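Local coordinates for protein ulvan Lyase-PL25 (Pseudoalteromonas sp. PLSV, PDB 5UAM) that cleaves ulvan, the sulfated cell-wall polysaccharide of green seaweeds, as a polysaccharide lyase built on a beta-propeller fold, at residues S85-R90 with T133-N138; W188-S193 with S202-L207; Q316-I321 with G363-T368; M428-K433 with Y442-E447. All coordinates share one frame; numbering follows the deposited sequence. Where two conformers were deposited one is given.

Contact 1. Residues S85-R90 with T133-N138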
# COMPACT_ATOMS: atom_id res chain seq x y z
N SER A 85 -4.47 13.78 -12.48
CA SER A 85 -3.43 12.82 -12.77
C SER A 85 -3.13 12.71 -14.26
O SER A 85 -4.03 12.58 -15.10
CB SER A 85 -3.84 11.43 -12.30
OG SER A 85 -2.85 10.48 -12.67
N GLU A 86 -1.83 12.69 -14.60
CA GLU A 86 -1.43 12.42 -15.98
C GLU A 86 -1.80 11.00 -16.40
O GLU A 86 -1.93 10.73 -17.60
CB GLU A 86 0.09 12.62 -16.13
CG GLU A 86 0.53 14.03 -15.89
CD GLU A 86 2.03 14.21 -15.92
OE1 GLU A 86 2.78 13.21 -15.99
OE2 GLU A 86 2.47 15.38 -15.91
N LEU A 87 -1.94 10.08 -15.45
CA LEU A 87 -2.14 8.69 -15.81
C LEU A 87 -3.48 8.45 -16.46
O LEU A 87 -3.61 7.48 -17.21
CB LEU A 87 -1.98 7.80 -14.59
CG LEU A 87 -0.57 7.77 -14.00
CD1 LEU A 87 -0.59 6.96 -12.72
CD2 LEU A 87 0.45 7.21 -15.00
N GLY A 88 -4.47 9.30 -16.22
CA GLY A 88 -5.76 9.13 -16.88
C GLY A 88 -5.90 9.83 -18.21
O GLY A 88 -6.98 9.81 -18.81
N ARG A 89 -4.82 10.42 -18.72
CA ARG A 89 -4.86 11.26 -19.90
C ARG A 89 -3.78 10.84 -20.89
O ARG A 89 -3.27 11.66 -21.67
CB ARG A 89 -4.76 12.73 -19.49
CG ARG A 89 -5.98 13.13 -18.66
CD ARG A 89 -5.83 14.43 -17.90
NE ARG A 89 -7.07 14.75 -17.22
CZ ARG A 89 -7.45 14.25 -16.05
NH1 ARG A 89 -6.69 13.38 -15.39
NH2 ARG A 89 -8.62 14.61 -15.52
N ARG A 90 -3.42 9.56 -20.87
CA ARG A 90 -2.40 9.00 -21.74
C ARG A 90 -2.98 8.67 -23.11
O ARG A 90 -4.18 8.46 -23.27
CB ARG A 90 -1.80 7.72 -21.14
CG ARG A 90 -0.94 7.94 -19.91
CD ARG A 90 -0.61 6.62 -19.19
NE ARG A 90 -1.81 6.02 -18.62
CZ ARG A 90 -2.39 4.89 -19.03
NH1 ARG A 90 -1.86 4.17 -20.01
NH2 ARG A 90 -3.51 4.49 -18.44
N THR A 133 12.50 5.55 -15.78
CA THR A 133 11.20 6.21 -15.82
C THR A 133 10.19 5.34 -16.56
O THR A 133 10.53 4.31 -17.14
CB THR A 133 11.30 7.58 -16.50
OG1 THR A 133 11.64 7.42 -17.88
CG2 THR A 133 12.36 8.44 -15.82
N HIS A 134 8.94 5.78 -16.53
CA HIS A 134 7.87 5.11 -17.27
C HIS A 134 6.89 6.18 -17.74
O HIS A 134 7.12 6.79 -18.79
CB HIS A 134 7.25 4.02 -16.41
CG HIS A 134 6.19 3.22 -17.10
ND1 HIS A 134 6.40 2.57 -18.30
CD2 HIS A 134 4.90 2.99 -16.77
CE1 HIS A 134 5.28 1.96 -18.66
NE2 HIS A 134 4.37 2.19 -17.74
N HIS A 135 5.84 6.47 -16.97
CA HIS A 135 5.01 7.63 -17.28
C HIS A 135 4.30 8.11 -16.03
O HIS A 135 4.15 7.37 -15.06
CB HIS A 135 4.01 7.40 -18.42
CG HIS A 135 3.17 6.18 -18.25
ND1 HIS A 135 3.01 5.26 -19.28
CD2 HIS A 135 2.44 5.71 -17.21
CE1 HIS A 135 2.20 4.30 -18.87
NE2 HIS A 135 1.84 4.54 -17.62
N GLY A 136 3.89 9.38 -16.06
CA GLY A 136 3.11 9.92 -14.97
C GLY A 136 3.97 10.50 -13.88
O GLY A 136 4.59 9.77 -13.10
N ALA A 137 3.97 11.83 -13.79
CA ALA A 137 4.68 12.54 -12.75
C ALA A 137 3.97 12.38 -11.41
O ALA A 137 2.75 12.60 -11.31
CB ALA A 137 4.76 14.02 -13.10
N ASN A 138 4.74 12.05 -10.39
CA ASN A 138 4.22 11.95 -9.04
C ASN A 138 3.90 13.35 -8.51
O ASN A 138 4.69 14.29 -8.68
CB ASN A 138 5.23 11.23 -8.15
CG ASN A 138 4.59 10.44 -7.02
OD1 ASN A 138 3.47 9.91 -7.14
ND2 ASN A 138 5.32 10.34 -5.91
O HOH W 1 0.37 12.31 -12.77
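With CG anti to its carbonyl carbon and the chain extended beyond it, Glu-86 brings its carboxylate to the backbone at Gly-136 and Ala-137; in Arg-90 the same first torsion (chi1 -69°) and an extended chi2 carry CD over the ring of His-135. Ala-137 N gives Glu-86 OE1 a nearly straight hydrogen bond of 2.9 Å (167° at the hydrogen), arriving from above the carboxylate plane. OE1 also takes a bond from Gln-122 NE2, while OE1 of that glutamine binds the N of Gly-136, and a water links Glu-86 N to the carbonyl of Ala-137. Shortened to an alanine, this position is likely to leave the N-H of Ala-137 without its acceptor and Gln-122 NE2 without one of its partners. Further along, Arg-90 CD sits 3.6 Å from the His-135 ring centroid and only 9° off the normal, a CH-pi contact; His-134 covers the opposite face. The bend at chi3 lets Arg-90 NE donate to the carbonyl O of Leu-87 at 2.7 Å. Asp-97 is hydrogen-bonded to His-135 NE2, which should limit the ring's rotation. Leu-87 CD2 presses on His-135 CD2 at 3.3 Å, a side chain on Gly-136 would clash with that methyl, and Leu-87 approaches His-99, the proton donor, and substrate-binding His-119. Both segments are loops, 85-90 running between strands 75-81 and 103-106, the other between strands 112-116 and 139-143.

Contact 2. Residues W188-S193 with S202-L207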
# COMPACT_ATOMS: atom_id res chain seq x y z
N TRP A 188 14.71 2.76 -3.90
CA TRP A 188 13.64 3.21 -3.02
C TRP A 188 14.20 4.26 -2.09
O TRP A 188 15.35 4.13 -1.62
CB TRP A 188 13.01 2.07 -2.23
CG TRP A 188 12.09 1.25 -3.08
CD1 TRP A 188 12.44 0.46 -4.12
CD2 TRP A 188 10.67 1.20 -3.00
NE1 TRP A 188 11.33 -0.11 -4.69
CE2 TRP A 188 10.23 0.32 -4.01
CE3 TRP A 188 9.73 1.80 -2.16
CZ2 TRP A 188 8.88 0.02 -4.20
CZ3 TRP A 188 8.34 1.49 -2.38
CH2 TRP A 188 7.97 0.61 -3.37
N VAL A 189 13.41 5.28 -1.82
CA VAL A 189 13.86 6.47 -1.12
C VAL A 189 12.78 6.93 -0.16
O VAL A 189 11.62 6.53 -0.23
CB VAL A 189 14.16 7.62 -2.10
CG1 VAL A 189 15.17 7.21 -3.17
CG2 VAL A 189 12.87 8.11 -2.74
N TYR A 190 13.17 7.87 0.69
CA TYR A 190 12.19 8.75 1.33
C TYR A 190 12.57 10.20 1.10
O TYR A 190 13.73 10.54 0.87
CB TYR A 190 12.04 8.47 2.83
CG TYR A 190 13.26 8.77 3.67
CD1 TYR A 190 13.52 10.05 4.13
CD2 TYR A 190 14.16 7.77 4.04
CE1 TYR A 190 14.63 10.34 4.91
CE2 TYR A 190 15.26 8.05 4.82
CZ TYR A 190 15.50 9.33 5.27
OH TYR A 190 16.62 9.58 6.05
N GLN A 191 11.55 11.06 1.16
CA GLN A 191 11.74 12.49 1.30
C GLN A 191 11.10 12.95 2.60
O GLN A 191 9.98 12.55 2.92
CB GLN A 191 11.17 13.28 0.12
CG GLN A 191 11.92 13.08 -1.18
CD GLN A 191 11.50 14.02 -2.26
OE1 GLN A 191 10.71 13.68 -3.16
NE2 GLN A 191 12.03 15.23 -2.20
N LYS A 192 11.84 13.79 3.32
CA LYS A 192 11.48 14.24 4.66
C LYS A 192 11.09 15.72 4.63
O LYS A 192 11.79 16.54 4.03
CB LYS A 192 12.66 14.04 5.62
CG LYS A 192 12.42 14.52 7.05
CD LYS A 192 13.68 14.36 7.90
CE LYS A 192 13.45 14.89 9.28
NZ LYS A 192 14.66 14.75 10.12
N SER A 193 10.00 16.06 5.32
CA SER A 193 9.59 17.45 5.48
C SER A 193 9.41 17.74 6.96
O SER A 193 8.75 16.97 7.67
CB SER A 193 8.26 17.74 4.76
OG SER A 193 7.77 19.02 5.14
N SER A 202 15.98 16.53 -0.13
CA SER A 202 16.29 15.65 -1.24
C SER A 202 16.09 14.19 -0.84
O SER A 202 16.26 13.83 0.33
CB SER A 202 17.72 15.87 -1.71
OG SER A 202 17.86 17.16 -2.28
N PRO A 203 15.76 13.33 -1.80
CA PRO A 203 15.57 11.92 -1.48
C PRO A 203 16.80 11.28 -0.86
O PRO A 203 17.95 11.55 -1.23
CB PRO A 203 15.25 11.29 -2.84
CG PRO A 203 14.65 12.41 -3.64
CD PRO A 203 15.40 13.63 -3.20
N VAL A 204 16.52 10.37 0.08
CA VAL A 204 17.51 9.52 0.72
C VAL A 204 17.23 8.09 0.30
O VAL A 204 16.13 7.56 0.55
CB VAL A 204 17.41 9.64 2.25
CG1 VAL A 204 18.38 8.69 2.94
CG2 VAL A 204 17.66 11.06 2.70
N SER A 205 18.21 7.45 -0.35
CA SER A 205 18.06 6.08 -0.83
C SER A 205 18.23 5.09 0.32
O SER A 205 19.25 5.12 1.01
CB SER A 205 19.09 5.73 -1.90
OG SER A 205 18.86 6.45 -3.09
N PHE A 206 17.27 4.17 0.48
CA PHE A 206 17.39 3.12 1.48
C PHE A 206 17.46 1.71 0.91
O PHE A 206 17.94 0.80 1.60
CB PHE A 206 16.32 3.23 2.59
CG PHE A 206 14.92 2.95 2.13
CD1 PHE A 206 14.10 3.97 1.66
CD2 PHE A 206 14.41 1.67 2.18
CE1 PHE A 206 12.82 3.70 1.24
CE2 PHE A 206 13.13 1.39 1.77
CZ PHE A 206 12.33 2.42 1.29
N LEU A 207 17.08 1.50 -0.35
CA LEU A 207 17.30 0.24 -1.04
C LEU A 207 17.92 0.54 -2.39
O LEU A 207 17.44 1.40 -3.12
CB LEU A 207 16.01 -0.56 -1.26
CG LEU A 207 15.49 -1.26 0.01
CD1 LEU A 207 14.03 -1.68 -0.19
CD2 LEU A 207 16.35 -2.46 0.36
O HOH W 2 14.68 13.70 2.65
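Strands 188-193 and 204-211 form a beta hairpin, and a classic beta bulge interrupts its ladder where Phe-206 and Leu-207 both face Trp-188. The carbonyl O of Trp-188 therefore receives two N-H groups, a bond of 2.8 Å from Phe-206 N and a weak one of 3.4 Å from Leu-207 N. Beyond the bulge Tyr-190 and Val-204 form a regular antiparallel hydrogen-bonded pair. CG of Tyr-190 sits between its backbone N and carbonyl carbon (chi1 66°), which lays the ring beside Val-204, whose CB lies over one face, 3.8 Å from the centroid, with both methyls reaching toward the phenol oxygen. A serine in place of Tyr-190 would probably uncover Val-204 and leave a gap beside Phe-266 and Tyr-176, which also meet this ring. Trp-188 CB makes a CH-pi contact over a face of Phe-206, 4.0 Å from the ring centroid, while the carbonyl O of Val-189 lies in the ring plane at its edge. Pro-203 lies side by side with Val-189 and with the Gln-191 chain, whose NE2 is held by Ala-201. Antiparallel hairpins of this kind are the building units of the four-stranded blades of a beta propeller, and Trp-188 brings this one beside substrate-binding Arg-180 and the proton acceptor Tyr-164.

Contact 3. Residues Q316-I321 with G363-T368; sequences QPHIAI and GDFMVT
Val-367 CG2 rests on one face of the His-318 imidazole, 3.8 Å from the ring centroid and displaced toward its rim, in a CH-pi contact. Next to it the Phe-365 ring is pushed between His-318 and Ala-320: its CZ lies 3.6 Å from His-318 CB, and its CE1 is 3.9 Å from Ala-320 CB. The carbonyl O of His-318 meets the edge of this phenyl ring in its plane, 3.5 Å from CZ. Phe-365 has CG between its backbone N and carbonyl carbon (chi1 67°), a rotation that stands the ring up toward the strand of the facing sheet. No hydrogen bond joins the two segments, whose strand axes approach to 8.0 Å at 163°. This is the face-to-face packing of separate sheets expected between adjacent beta-propeller blades, strand 317-324 belonging to one four-stranded antiparallel sheet and strand 362-367 forming an edge strand of the next. Farther out, the imidazole is held through both nitrogens, ND1 hydrogen-bonded to His-339 and NE2 to Asp-312, which probably keeps that face turned to Val-367. Around Phe-365, His-310 and His-339 make edge-to-face contacts and Tyr-375 meets the ring at an intermediate angle. Thr-309 OG1 is hydrogen-bonded to the same His-318 carbonyl that touches the phenyl edge.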
# COMPACT_ATOMS: atom_id res chain seq x y z
N GLN A 316 7.78 -6.99 18.54
CA GLN A 316 8.34 -7.92 17.58
C GLN A 316 7.60 -7.80 16.25
O GLN A 316 6.37 -7.70 16.24
CB GLN A 316 8.18 -9.35 18.09
CG GLN A 316 8.78 -9.58 19.48
CD GLN A 316 8.49 -10.94 20.09
OE1 GLN A 316 9.40 -11.59 20.62
NE2 GLN A 316 7.24 -11.35 20.08
N PRO A 317 8.30 -7.80 15.12
CA PRO A 317 7.62 -7.64 13.83
C PRO A 317 6.92 -8.89 13.34
O PRO A 317 7.43 -10.01 13.43
CB PRO A 317 8.75 -7.25 12.88
CG PRO A 317 9.95 -7.88 13.47
CD PRO A 317 9.77 -7.72 14.97
N HIS A 318 5.74 -8.65 12.77
CA HIS A 318 4.95 -9.58 12.00
C HIS A 318 4.85 -9.05 10.58
O HIS A 318 4.81 -7.83 10.35
CB HIS A 318 3.55 -9.67 12.59
CG HIS A 318 3.50 -10.29 13.94
ND1 HIS A 318 2.77 -11.43 14.20
CD2 HIS A 318 4.09 -9.94 15.11
CE1 HIS A 318 2.91 -11.75 15.47
NE2 HIS A 318 3.70 -10.86 16.05
N ILE A 319 4.78 -9.97 9.63
CA ILE A 319 4.82 -9.64 8.21
C ILE A 319 3.75 -10.44 7.48
O ILE A 319 3.64 -11.66 7.68
CB ILE A 319 6.20 -9.96 7.62
CG1 ILE A 319 7.28 -9.09 8.28
CG2 ILE A 319 6.21 -9.75 6.11
CD1 ILE A 319 8.70 -9.46 7.87
N ALA A 320 2.99 -9.76 6.62
CA ALA A 320 2.14 -10.41 5.64
C ALA A 320 2.88 -10.41 4.31
O ALA A 320 3.33 -9.35 3.85
CB ALA A 320 0.82 -9.67 5.49
N ILE A 321 3.03 -11.58 3.71
CA ILE A 321 3.69 -11.72 2.42
C ILE A 321 2.82 -12.60 1.55
O ILE A 321 2.41 -13.68 1.97
CB ILE A 321 5.11 -12.31 2.58
CG1 ILE A 321 5.83 -12.45 1.23
CG2 ILE A 321 5.09 -13.62 3.34
CD1 ILE A 321 6.04 -11.12 0.51
N GLY A 363 -4.70 -9.22 2.19
CA GLY A 363 -5.28 -8.78 3.44
C GLY A 363 -4.26 -8.02 4.27
O GLY A 363 -3.06 -8.21 4.11
N ASP A 364 -4.77 -7.18 5.15
CA ASP A 364 -3.96 -6.55 6.19
C ASP A 364 -4.36 -7.16 7.52
O ASP A 364 -5.40 -7.83 7.64
CB ASP A 364 -4.18 -5.03 6.18
CG ASP A 364 -3.08 -4.23 6.89
OD1 ASP A 364 -2.03 -4.80 7.29
OD2 ASP A 364 -3.25 -3.00 7.00
N PHE A 365 -3.53 -6.97 8.54
CA PHE A 365 -3.76 -7.64 9.81
C PHE A 365 -3.48 -6.70 10.96
O PHE A 365 -2.82 -5.67 10.83
CB PHE A 365 -2.89 -8.91 9.95
CG PHE A 365 -1.41 -8.61 10.06
CD1 PHE A 365 -0.63 -8.44 8.93
CD2 PHE A 365 -0.80 -8.49 11.30
CE1 PHE A 365 0.74 -8.16 9.06
CE2 PHE A 365 0.53 -8.21 11.41
CZ PHE A 365 1.29 -8.06 10.31
N MET A 366 -4.02 -7.08 12.11
CA MET A 366 -3.76 -6.46 13.40
C MET A 366 -3.22 -7.53 14.33
O MET A 366 -3.66 -8.68 14.27
CB MET A 366 -5.05 -5.90 13.98
CG MET A 366 -5.68 -4.80 13.13
SD MET A 366 -7.16 -4.12 13.87
CE MET A 366 -8.05 -5.61 14.29
N VAL A 367 -2.30 -7.16 15.19
CA VAL A 367 -1.70 -8.09 16.13
C VAL A 367 -1.60 -7.40 17.48
O VAL A 367 -1.29 -6.21 17.57
CB VAL A 367 -0.33 -8.58 15.63
CG1 VAL A 367 0.59 -7.40 15.28
CG2 VAL A 367 0.31 -9.49 16.65
N THR A 368 -1.90 -8.15 18.55
CA THR A 368 -1.81 -7.65 19.91
C THR A 368 -0.72 -8.46 20.60
O THR A 368 0.46 -8.20 20.37
CB THR A 368 -3.19 -7.72 20.58
OG1 THR A 368 -3.66 -9.07 20.55
CG2 THR A 368 -4.19 -6.83 19.86

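Contact 4. Residues M428-K433 with Y442-E447; sequences MLVAEK and YLVGEE
At the edge of the Tyr-442 ring, and in its plane, lie two oxygens of the partner strand, the carbonyl O of Val-430 and OE1 of Glu-432. The second accepts a hydrogen bond from the phenol hydroxyl: Tyr-442 OH to Glu-432 OE1 is a short 2.6 Å, met from above the carboxylate plane, with carboxylate and ring planes 63° apart. Glu-432 reaches it as a stretched chain, CG anti to the backbone N (chi1 178°), and its CB passes 3.7 Å from Tyr-442 CE1, so its aliphatic root also packs beside the ring. Leu-406 and Lys-408 of strand 400-408 also touch the tyrosine. The frame for this is a beta hairpin of strands 428-433 and 439-444, the two inner strands of a four-stranded antiparallel propeller sheet; strand 30-33 comes from the N-terminal part of the chain and the other three from the C-terminal part, so this sheet closes the propeller ring. Met-428 pairs with Val-444 and Val-430 with Tyr-442 through hydrogen-bonded pairs; the bond from Val-444 N to Met-428 O, 2.9 Å, is almost straight at 175°. On the face they share with Tyr-442, Val-430 CG2 meets Val-444 CG2 at 3.9 Å; the two valines cross at about a right angle and both touch Leu-387. The other face carries the non-hydrogen-bonded pair Leu-429 and Leu-443, with Phe-29 and Leu-38 packed on Leu-429.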
# COMPACT_ATOMS: atom_id res chain seq x y z
N MET A 428 -11.46 -0.31 7.03
CA MET A 428 -10.86 -0.63 5.74
C MET A 428 -11.76 -0.12 4.64
O MET A 428 -12.99 -0.10 4.79
CB MET A 428 -10.63 -2.15 5.62
CG MET A 428 -9.96 -2.60 4.34
SD MET A 428 -9.67 -4.39 4.27
CE MET A 428 -8.16 -4.56 5.22
N LEU A 429 -11.14 0.26 3.53
CA LEU A 429 -11.84 0.63 2.30
C LEU A 429 -11.85 -0.54 1.33
O LEU A 429 -10.89 -1.33 1.26
CB LEU A 429 -11.17 1.83 1.66
CG LEU A 429 -11.40 3.11 2.44
CD1 LEU A 429 -10.34 4.15 2.16
CD2 LEU A 429 -12.77 3.68 2.11
N VAL A 430 -12.96 -0.67 0.58
CA VAL A 430 -13.16 -1.79 -0.32
C VAL A 430 -13.75 -1.24 -1.62
O VAL A 430 -14.62 -0.37 -1.58
CB VAL A 430 -14.17 -2.81 0.26
CG1 VAL A 430 -14.13 -4.12 -0.54
CG2 VAL A 430 -13.91 -3.07 1.72
N ALA A 431 -13.28 -1.76 -2.75
CA ALA A 431 -13.82 -1.43 -4.06
C ALA A 431 -14.39 -2.68 -4.70
O ALA A 431 -13.72 -3.71 -4.80
CB ALA A 431 -12.72 -0.84 -4.95
N GLU A 432 -15.64 -2.60 -5.14
CA GLU A 432 -16.36 -3.74 -5.72
C GLU A 432 -16.13 -3.71 -7.23
O GLU A 432 -16.88 -3.09 -7.99
CB GLU A 432 -17.85 -3.64 -5.38
CG GLU A 432 -18.73 -4.73 -5.95
CD GLU A 432 -20.19 -4.44 -5.74
OE1 GLU A 432 -20.53 -3.28 -5.39
OE2 GLU A 432 -21.00 -5.35 -5.90
N LYS A 433 -15.06 -4.36 -7.68
CA LYS A 433 -14.72 -4.37 -9.09
C LYS A 433 -15.65 -5.29 -9.85
O LYS A 433 -15.71 -6.50 -9.59
CB LYS A 433 -13.28 -4.84 -9.27
CG LYS A 433 -12.27 -3.96 -8.57
CD LYS A 433 -10.86 -4.32 -8.96
CE LYS A 433 -10.44 -5.63 -8.34
NZ LYS A 433 -9.03 -5.98 -8.68
N TYR A 442 -16.74 1.24 -0.63
CA TYR A 442 -17.31 0.92 0.66
C TYR A 442 -16.31 1.18 1.77
O TYR A 442 -15.13 0.86 1.64
CB TYR A 442 -17.72 -0.54 0.75
CG TYR A 442 -18.73 -1.02 -0.29
CD1 TYR A 442 -18.36 -1.19 -1.61
CD2 TYR A 442 -20.04 -1.29 0.06
CE1 TYR A 442 -19.28 -1.65 -2.56
CE2 TYR A 442 -20.97 -1.76 -0.88
CZ TYR A 442 -20.58 -1.91 -2.19
OH TYR A 442 -21.50 -2.35 -3.12
N LEU A 443 -16.80 1.70 2.89
CA LEU A 443 -16.03 1.82 4.12
C LEU A 443 -16.60 0.79 5.09
O LEU A 443 -17.80 0.84 5.42
CB LEU A 443 -16.16 3.23 4.68
CG LEU A 443 -15.55 3.53 6.05
CD1 LEU A 443 -14.05 3.27 6.01
CD2 LEU A 443 -15.86 4.95 6.49
N VAL A 444 -15.78 -0.15 5.55
CA VAL A 444 -16.26 -1.25 6.36
C VAL A 444 -15.59 -1.27 7.72
O VAL A 444 -14.45 -0.83 7.89
CB VAL A 444 -16.13 -2.64 5.70
CG1 VAL A 444 -16.87 -2.67 4.38
CG2 VAL A 444 -14.67 -3.02 5.51
N GLY A 445 -16.32 -1.82 8.69
CA GLY A 445 -15.80 -2.02 10.04
C GLY A 445 -15.86 -3.45 10.52
O GLY A 445 -15.63 -4.41 9.76
N GLU A 446 -16.13 -3.63 11.81
CA GLU A 446 -16.12 -4.98 12.38
C GLU A 446 -17.21 -5.85 11.78
O GLU A 446 -17.04 -7.08 11.70
CB GLU A 446 -16.35 -4.91 13.90
CG GLU A 446 -15.13 -4.53 14.69
CD GLU A 446 -14.04 -5.59 14.64
OE1 GLU A 446 -14.36 -6.79 14.48
OE2 GLU A 446 -12.86 -5.22 14.78
N GLU A 447 -18.33 -5.25 11.42
CA GLU A 447 -19.52 -6.01 11.06
C GLU A 447 -19.96 -5.78 9.63
O GLU A 447 -20.52 -6.70 9.01
CB GLU A 447 -20.71 -5.63 11.96
CG GLU A 447 -20.41 -5.56 13.46
CD GLU A 447 -20.26 -6.92 14.09
OE1 GLU A 447 -19.54 -7.03 15.11
OE2 GLU A 447 -20.85 -7.89 13.57

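In the fold
The four contacts show how one propeller uses different chemistry at different levels. Contacts 2 and 4 each hold a hairpin together within a single sheet and rest on backbone ladders, the first bulged and partly buried, the second regular and buried. Contact 3, also buried, ties two separate sheets by side chains alone. Contact 1 is partly buried, joins loops instead of strands, and relies on a carboxylate, a water and an arginine methylene over a histidine ring. Contacts 1 and 3 lie on opposite sides of the chain's centre, as do 2 and 4, whereas contacts 3 and 4 touch, Asp-364 CB lying 4.1 Å from Met-428 CE.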